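Local coordinates for mevalonate kinase, putative (PDB 2HFS), which probably catalyses the ATP-dependent phosphorylation of (R)-mevalonate to (R)-5-phosphomevalonate, an early step of isoprenoid and sterol biosynthesis, at residues L188-T201 / T286-S299. Numbering follows the deposited sequence. Where two conformers were deposited one is given.
Sequences LYLVVVGTGINAST and TGRGGIAVALAASS
Val191 and Val193 pair with Ala294 and Ala292 where strands 188-194 and 291-296 run antiparallel. They are the two central strands of the four-stranded antiparallel sheet in the C-terminal half of this GHMP kinase. On the face carrying Leu190, Val192, Ile291, Val293 and Leu295, branched side chains meet across the strand pair. Val192 turns CG1 anti to its own N (chi1 -179°), which brings that methyl 3.7 Å from Ile291 CD1. Leu190 reaches across with CD2, which lies between Val293 CG2 and Leu295 CD1. The other face bears Tyr189, Val191 and Val193 beside three alanines, and helix 299-312 packs on it. Where strand 188-194 begins, the Tyr189 ring lies with one face against the backbone of Ser298 and Ser299. Ser299 N sits 3.8 Å above the ring plane, over its centre, and Ser298 C is offset toward the rim. A water joins Tyr189 N to Ala296 O. Beyond the strand pairing, at Gly194 and Ile291, both chains are loops. Gly290 N donates to Ile197 O at 2.8 Å, and Ala199 CB packs 3.2 Å from Gly287 O. Thr286 and Thr201 link their hydroxyls, OG1 to OG1, at 2.7 Å. Thr195 forms an ST turn, its OG1 accepting from Ile197 N. Gly290 O takes two bonds from Thr195: the backbone N lies nearly in line with the C=O bond (C=O...N 162°), whereas OG1, at 2.8 Å, comes in from the side at a C=O...O angle of 126°.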
ATOM      1  N   LEU A 188       1.770  -1.217  15.757  1.00 18.93           N
ATOM      2  CA  LEU A 188       1.302  -2.444  15.129  1.00 17.30           C
ATOM      3  C   LEU A 188       2.530  -3.185  14.585  1.00 16.54           C
ATOM      4  O   LEU A 188       3.233  -2.677  13.738  1.00 15.46           O
ATOM      5  CB  LEU A 188       0.370  -2.112  13.951  1.00 18.07           C
ATOM      6  CG  LEU A 188      -1.142  -1.931  14.047  1.00 19.82           C
ATOM      7  CD1 LEU A 188      -1.641  -1.459  15.358  1.00 21.56           C
ATOM      8  CD2 LEU A 188      -1.771  -1.185  12.898  1.00 18.16           C
ATOM      9  N   TYR A 189       2.747  -4.389  15.092  1.00 13.56           N
ATOM     10  CA  TYR A 189       3.790  -5.272  14.637  1.00 14.14           C
ATOM     11  C   TYR A 189       3.204  -6.214  13.567  1.00 12.65           C
ATOM     12  O   TYR A 189       2.425  -7.120  13.891  1.00 13.34           O
ATOM     13  CB  TYR A 189       4.370  -6.049  15.826  1.00 15.93           C
ATOM     14  CG  TYR A 189       5.115  -5.200  16.845  1.00 19.79           C
ATOM     15  CD1 TYR A 189       4.509  -4.821  18.045  1.00 19.36           C
ATOM     16  CD2 TYR A 189       6.430  -4.792  16.620  1.00 21.56           C
ATOM     17  CE1 TYR A 189       5.188  -4.041  18.987  1.00 22.02           C
ATOM     18  CE2 TYR A 189       7.119  -4.016  17.558  1.00 23.59           C
ATOM     19  CZ  TYR A 189       6.486  -3.645  18.733  1.00 22.34           C
ATOM     20  OH  TYR A 189       7.162  -2.874  19.661  1.00 26.60           O
ATOM     21  N   LEU A 190       3.551  -5.969  12.296  1.00 12.16           N
ATOM     22  CA  LEU A 190       2.988  -6.698  11.163  1.00 11.28           C
ATOM     23  C   LEU A 190       3.948  -7.698  10.537  1.00 11.56           C
ATOM     24  O   LEU A 190       5.157  -7.430  10.411  1.00 10.52           O
ATOM     25  CB  LEU A 190       2.507  -5.709  10.078  1.00 11.06           C
ATOM     26  CG  LEU A 190       1.456  -4.662  10.465  1.00 11.60           C
ATOM     27  CD1 LEU A 190       1.070  -3.776   9.275  1.00 11.36           C
ATOM     28  CD2 LEU A 190       0.224  -5.341  11.025  1.00  8.00           C
ATOM     29  N   VAL A 191       3.412  -8.847  10.118  1.00 10.36           N
ATOM     30  CA  VAL A 191       4.157  -9.730   9.215  1.00 11.31           C
ATOM     31  C   VAL A 191       3.359  -9.690   7.909  1.00 10.87           C
ATOM     32  O   VAL A 191       2.173  -9.986   7.902  1.00 10.66           O
ATOM     33  CB  VAL A 191       4.267 -11.197   9.714  1.00 11.76           C
ATOM     34  CG1 VAL A 191       5.057 -12.016   8.722  1.00 14.02           C
ATOM     35  CG2 VAL A 191       4.951 -11.271  11.073  1.00 14.20           C
ATOM     36  N   VAL A 192       3.992  -9.257   6.827  1.00 11.16           N
ATOM     37  CA  VAL A 192       3.312  -9.240   5.545  1.00  9.46           C
ATOM     38  C   VAL A 192       3.970 -10.288   4.665  1.00 10.01           C
ATOM     39  O   VAL A 192       5.197 -10.418   4.661  1.00 10.50           O
ATOM     40  CB  VAL A 192       3.341  -7.855   4.873  1.00 10.34           C
ATOM     41  CG1 VAL A 192       2.573  -7.887   3.528  1.00 10.18           C
ATOM     42  CG2 VAL A 192       2.776  -6.778   5.813  1.00  8.41           C
ATOM     43  N   VAL A 193       3.157 -11.045   3.934  1.00  9.11           N
ATOM     44  CA  VAL A 193       3.669 -12.219   3.194  1.00  9.84           C
ATOM     45  C   VAL A 193       3.287 -12.127   1.719  1.00 10.28           C
ATOM     46  O   VAL A 193       2.116 -11.921   1.393  1.00 11.09           O
ATOM     47  CB  VAL A 193       3.106 -13.531   3.804  1.00  7.09           C
ATOM     48  CG1 VAL A 193       3.580 -14.744   3.040  1.00  9.77           C
ATOM     49  CG2 VAL A 193       3.463 -13.660   5.277  1.00 13.66           C
ATOM     50  N   GLY A 194       4.259 -12.290   0.826  1.00 10.33           N
ATOM     51  CA  GLY A 194       3.967 -12.286  -0.589  1.00 10.44           C
ATOM     52  C   GLY A 194       3.813 -13.695  -1.144  1.00 11.06           C
ATOM     53  O   GLY A 194       4.643 -14.575  -0.838  1.00 10.52           O
ATOM     54  N   THR A 195       2.785 -13.909  -1.976  1.00 10.66           N
ATOM     55  CA  THR A 195       2.507 -15.235  -2.544  1.00 14.21           C
ATOM     56  C   THR A 195       3.315 -15.472  -3.822  1.00 16.79           C
ATOM     57  O   THR A 195       3.496 -16.618  -4.237  1.00 17.02           O
ATOM     58  CB  THR A 195       1.003 -15.417  -2.882  1.00 14.48           C
ATOM     59  OG1 THR A 195       0.606 -14.389  -3.795  1.00 14.47           O
ATOM     60  CG2 THR A 195       0.089 -15.192  -1.656  1.00 12.13           C
ATOM     61  N   GLY A 196       3.757 -14.381  -4.455  1.00 18.20           N
ATOM     62  CA  GLY A 196       4.452 -14.445  -5.752  1.00 21.85           C
ATOM     63  C   GLY A 196       3.488 -14.496  -6.933  1.00 23.90           C
ATOM     64  O   GLY A 196       3.900 -14.604  -8.091  1.00 24.40           O
ATOM     65  N   ILE A 197       2.197 -14.397  -6.632  1.00 25.23           N
ATOM     66  CA  ILE A 197       1.156 -14.489  -7.633  1.00 26.82           C
ATOM     67  C   ILE A 197       0.599 -13.090  -7.894  1.00 27.39           C
ATOM     68  O   ILE A 197       0.273 -12.352  -6.955  1.00 27.32           O
ATOM     69  CB  ILE A 197       0.051 -15.469  -7.153  1.00 27.28           C
ATOM     70  CG1 ILE A 197       0.688 -16.778  -6.676  1.00 26.51           C
ATOM     71  CG2 ILE A 197      -0.997 -15.706  -8.254  1.00 27.41           C
ATOM     72  CD1 ILE A 197      -0.241 -17.687  -5.927  1.00 30.65           C
ATOM     73  N   ASN A 198       0.500 -12.734  -9.173  0.50 27.43           N
ATOM     74  CA  ASN A 198      -0.034 -11.437  -9.582  0.50 27.21           C
ATOM     75  C   ASN A 198      -1.522 -11.495  -9.916  0.50 27.33           C
ATOM     76  O   ASN A 198      -1.967 -12.357 -10.679  0.50 28.46           O
ATOM     77  CB  ASN A 198       0.772 -10.873 -10.761  0.50 27.15           C
ATOM     78  CG  ASN A 198       2.165 -10.419 -10.352  0.50 26.39           C
ATOM     79  OD1 ASN A 198       2.347  -9.815  -9.295  0.50 24.94           O
ATOM     80  ND2 ASN A 198       3.157 -10.709 -11.191  0.50 26.24           N
ATOM     81  N   ALA A 199      -2.286 -10.575  -9.336  1.00 27.24           N
ATOM     82  CA  ALA A 199      -3.725 -10.520  -9.548  1.00 26.23           C
ATOM     83  C   ALA A 199      -4.104  -9.202 -10.216  1.00 25.81           C
ATOM     84  O   ALA A 199      -3.449  -8.188  -9.978  1.00 25.79           O
ATOM     85  CB  ALA A 199      -4.445 -10.680  -8.222  1.00 26.21           C
ATOM     86  N   SER A 200      -5.153  -9.231 -11.042  1.00 23.39           N
ATOM     87  CA  SER A 200      -5.689  -8.036 -11.696  1.00 23.85           C
ATOM     88  C   SER A 200      -6.850  -7.445 -10.907  1.00 22.45           C
ATOM     89  O   SER A 200      -7.971  -7.971 -10.938  1.00 21.55           O
ATOM     90  CB  SER A 200      -6.144  -8.343 -13.125  1.00 23.62           C
ATOM     91  OG  SER A 200      -6.829  -7.229 -13.688  1.00 26.52           O
ATOM     92  N   THR A 201      -6.575  -6.349 -10.210  1.00 21.31           N
ATOM     93  CA  THR A 201      -7.597  -5.634  -9.435  1.00 21.68           C
ATOM     94  C   THR A 201      -8.906  -5.481 -10.208  1.00 22.07           C
ATOM     95  O   THR A 201      -9.961  -5.935  -9.753  1.00 19.90           O
ATOM     96  CB  THR A 201      -7.059  -4.260  -8.996  1.00 22.76           C
ATOM     97  OG1 THR A 201      -5.883  -4.454  -8.203  1.00 24.24           O
ATOM     98  CG2 THR A 201      -8.018  -3.574  -8.027  1.00 22.89           C
ATOM     99  N   THR A 286      -6.205  -6.988  -3.261  1.00 12.75           N
ATOM    100  CA  THR A 286      -6.976  -7.598  -4.354  1.00 13.34           C
ATOM    101  C   THR A 286      -7.357  -9.045  -4.063  1.00 11.89           C
ATOM    102  O   THR A 286      -8.446  -9.477  -4.408  1.00 13.22           O
ATOM    103  CB  THR A 286      -6.189  -7.498  -5.679  1.00  9.70           C
ATOM    104  OG1 THR A 286      -6.066  -6.124  -6.040  1.00 15.10           O
ATOM    105  CG2 THR A 286      -6.950  -8.137  -6.860  1.00 12.37           C
ATOM    106  N   GLY A 287      -6.453  -9.775  -3.422  1.00 12.62           N
ATOM    107  CA  GLY A 287      -6.636 -11.199  -3.170  1.00 11.86           C
ATOM    108  C   GLY A 287      -6.312 -12.020  -4.399  1.00 13.64           C
ATOM    109  O   GLY A 287      -5.825 -11.485  -5.412  1.00 11.61           O
ATOM    110  N   ARG A 288      -6.603 -13.324  -4.318  1.00 13.50           N
ATOM    111  CA  ARG A 288      -6.332 -14.299  -5.394  1.00 14.76           C
ATOM    112  C   ARG A 288      -4.850 -14.269  -5.779  1.00 14.39           C
ATOM    113  O   ARG A 288      -4.488 -14.374  -6.956  1.00 15.73           O
ATOM    114  CB  ARG A 288      -7.222 -14.055  -6.627  1.00 14.54           C
ATOM    115  CG  ARG A 288      -8.730 -13.991  -6.339  1.00 15.62           C
ATOM    116  CD  ARG A 288      -9.571 -13.969  -7.614  1.00 14.73           C
ATOM    117  NE  ARG A 288     -10.988 -14.219  -7.362  1.00 14.24           N
ATOM    118  CZ  ARG A 288     -11.965 -13.919  -8.223  1.00 17.73           C
ATOM    119  NH1 ARG A 288     -11.675 -13.356  -9.392  1.00 17.25           N
ATOM    120  NH2 ARG A 288     -13.234 -14.182  -7.916  1.00 18.59           N
ATOM    121  N   GLY A 289      -4.000 -14.087  -4.774  1.00 14.36           N
ATOM    122  CA  GLY A 289      -2.583 -13.821  -4.991  1.00 12.80           C
ATOM    123  C   GLY A 289      -2.167 -12.649  -4.126  1.00 13.25           C
ATOM    124  O   GLY A 289      -2.822 -12.332  -3.128  1.00 13.18           O
ATOM    125  N   GLY A 290      -1.097 -11.972  -4.508  1.00 12.79           N
ATOM    126  CA  GLY A 290      -0.696 -10.764  -3.797  1.00 11.61           C
ATOM    127  C   GLY A 290      -0.212 -11.080  -2.386  1.00 12.16           C
ATOM    128  O   GLY A 290       0.479 -12.079  -2.176  1.00 13.42           O
ATOM    129  N   ILE A 291      -0.624 -10.253  -1.426  1.00 11.20           N
ATOM    130  CA  ILE A 291      -0.117 -10.309  -0.056  1.00 10.24           C
ATOM    131  C   ILE A 291      -1.192 -10.664   0.967  1.00 11.41           C
ATOM    132  O   ILE A 291      -2.409 -10.446   0.735  1.00 10.03           O
ATOM    133  CB  ILE A 291       0.568  -8.955   0.389  1.00 11.95           C
ATOM    134  CG1 ILE A 291      -0.372  -7.739   0.218  1.00  7.96           C
ATOM    135  CG2 ILE A 291       1.896  -8.750  -0.344  1.00 10.62           C
ATOM    136  CD1 ILE A 291      -0.069  -6.582   1.212  1.00 13.90           C
ATOM    137  N   ALA A 292      -0.713 -11.204   2.090  1.00  9.34           N
ATOM    138  CA  ALA A 292      -1.493 -11.339   3.306  1.00 10.30           C
ATOM    139  C   ALA A 292      -0.790 -10.555   4.390  1.00  9.55           C
ATOM    140  O   ALA A 292       0.398 -10.242   4.271  1.00  8.83           O
ATOM    141  CB  ALA A 292      -1.627 -12.800   3.722  1.00  9.36           C
ATOM    142  N   VAL A 293      -1.541 -10.233   5.446  1.00  9.42           N
ATOM    143  CA  VAL A 293      -1.016  -9.483   6.573  1.00  9.99           C
ATOM    144  C   VAL A 293      -1.409 -10.182   7.876  1.00 11.10           C
ATOM    145  O   VAL A 293      -2.542 -10.650   8.013  1.00 11.22           O
ATOM    146  CB  VAL A 293      -1.513  -8.011   6.556  1.00 11.47           C
ATOM    147  CG1 VAL A 293      -3.069  -7.914   6.548  1.00  8.11           C
ATOM    148  CG2 VAL A 293      -0.951  -7.266   7.716  1.00  8.44           C
ATOM    149  N   ALA A 294      -0.459 -10.281   8.803  1.00 10.84           N
ATOM    150  CA  ALA A 294      -0.733 -10.862  10.122  1.00 11.32           C
ATOM    151  C   ALA A 294      -0.418  -9.798  11.166  1.00 13.17           C
ATOM    152  O   ALA A 294       0.530  -9.015  10.987  1.00 11.11           O
ATOM    153  CB  ALA A 294       0.126 -12.103  10.343  1.00 12.84           C
ATOM    154  N   LEU A 295      -1.206  -9.763  12.242  1.00 12.04           N
ATOM    155  CA  LEU A 295      -0.917  -8.870  13.374  1.00 13.43           C
ATOM    156  C   LEU A 295      -0.280  -9.654  14.518  1.00 13.07           C
ATOM    157  O   LEU A 295      -0.827 -10.658  14.963  1.00 13.70           O
ATOM    158  CB  LEU A 295      -2.182  -8.179  13.875  1.00 12.03           C
ATOM    159  CG  LEU A 295      -2.069  -7.240  15.077  1.00 12.77           C
ATOM    160  CD1 LEU A 295      -1.284  -5.934  14.755  1.00 12.08           C
ATOM    161  CD2 LEU A 295      -3.444  -6.912  15.596  1.00 13.01           C
ATOM    162  N   ALA A 296       0.865  -9.182  14.988  1.00 14.73           N
ATOM    163  CA  ALA A 296       1.575  -9.821  16.105  1.00 15.65           C
ATOM    164  C   ALA A 296       1.370  -8.989  17.368  1.00 17.63           C
ATOM    165  O   ALA A 296       1.131  -7.785  17.284  1.00 16.98           O
ATOM    166  CB  ALA A 296       3.072  -9.949  15.787  1.00 15.77           C
ATOM    167  N   ALA A 297       1.485  -9.622  18.536  1.00 19.93           N
ATOM    168  CA  ALA A 297       1.235  -8.919  19.801  1.00 21.66           C
ATOM    169  C   ALA A 297       2.444  -8.105  20.241  1.00 22.61           C
ATOM    170  O   ALA A 297       2.313  -7.172  21.043  1.00 23.22           O
ATOM    171  CB  ALA A 297       0.828  -9.904  20.906  1.00 21.08           C
ATOM    172  N   SER A 298       3.611  -8.468  19.713  1.00 22.89           N
ATOM    173  CA  SER A 298       4.879  -7.858  20.085  1.00 24.18           C
ATOM    174  C   SER A 298       5.912  -8.168  19.007  1.00 25.56           C
ATOM    175  O   SER A 298       5.608  -8.860  18.040  1.00 25.95           O
ATOM    176  CB  SER A 298       5.357  -8.429  21.417  1.00 24.19           C
ATOM    177  OG  SER A 298       5.650  -9.809  21.290  1.00 25.55           O
ATOM    178  N   SER A 299       7.134  -7.666  19.179  1.00 25.82           N
ATOM    179  CA  SER A 299       8.226  -7.984  18.262  1.00 26.79           C
ATOM    180  C   SER A 299       8.694  -9.431  18.419  1.00 27.22           C
ATOM    181  O   SER A 299       9.026 -10.099  17.432  1.00 27.26           O
ATOM    182  CB  SER A 299       9.392  -7.014  18.471  1.00 27.05           C
ATOM    183  OG  SER A 299      10.217  -6.959  17.322  1.00 28.48           O
TER
HETATM  184  O   HOH W   1       0.931  -5.110  17.285  1.00 14.59           O
HETATM  185  O   HOH W   2       2.441 -11.557  -4.719  1.00 20.15           O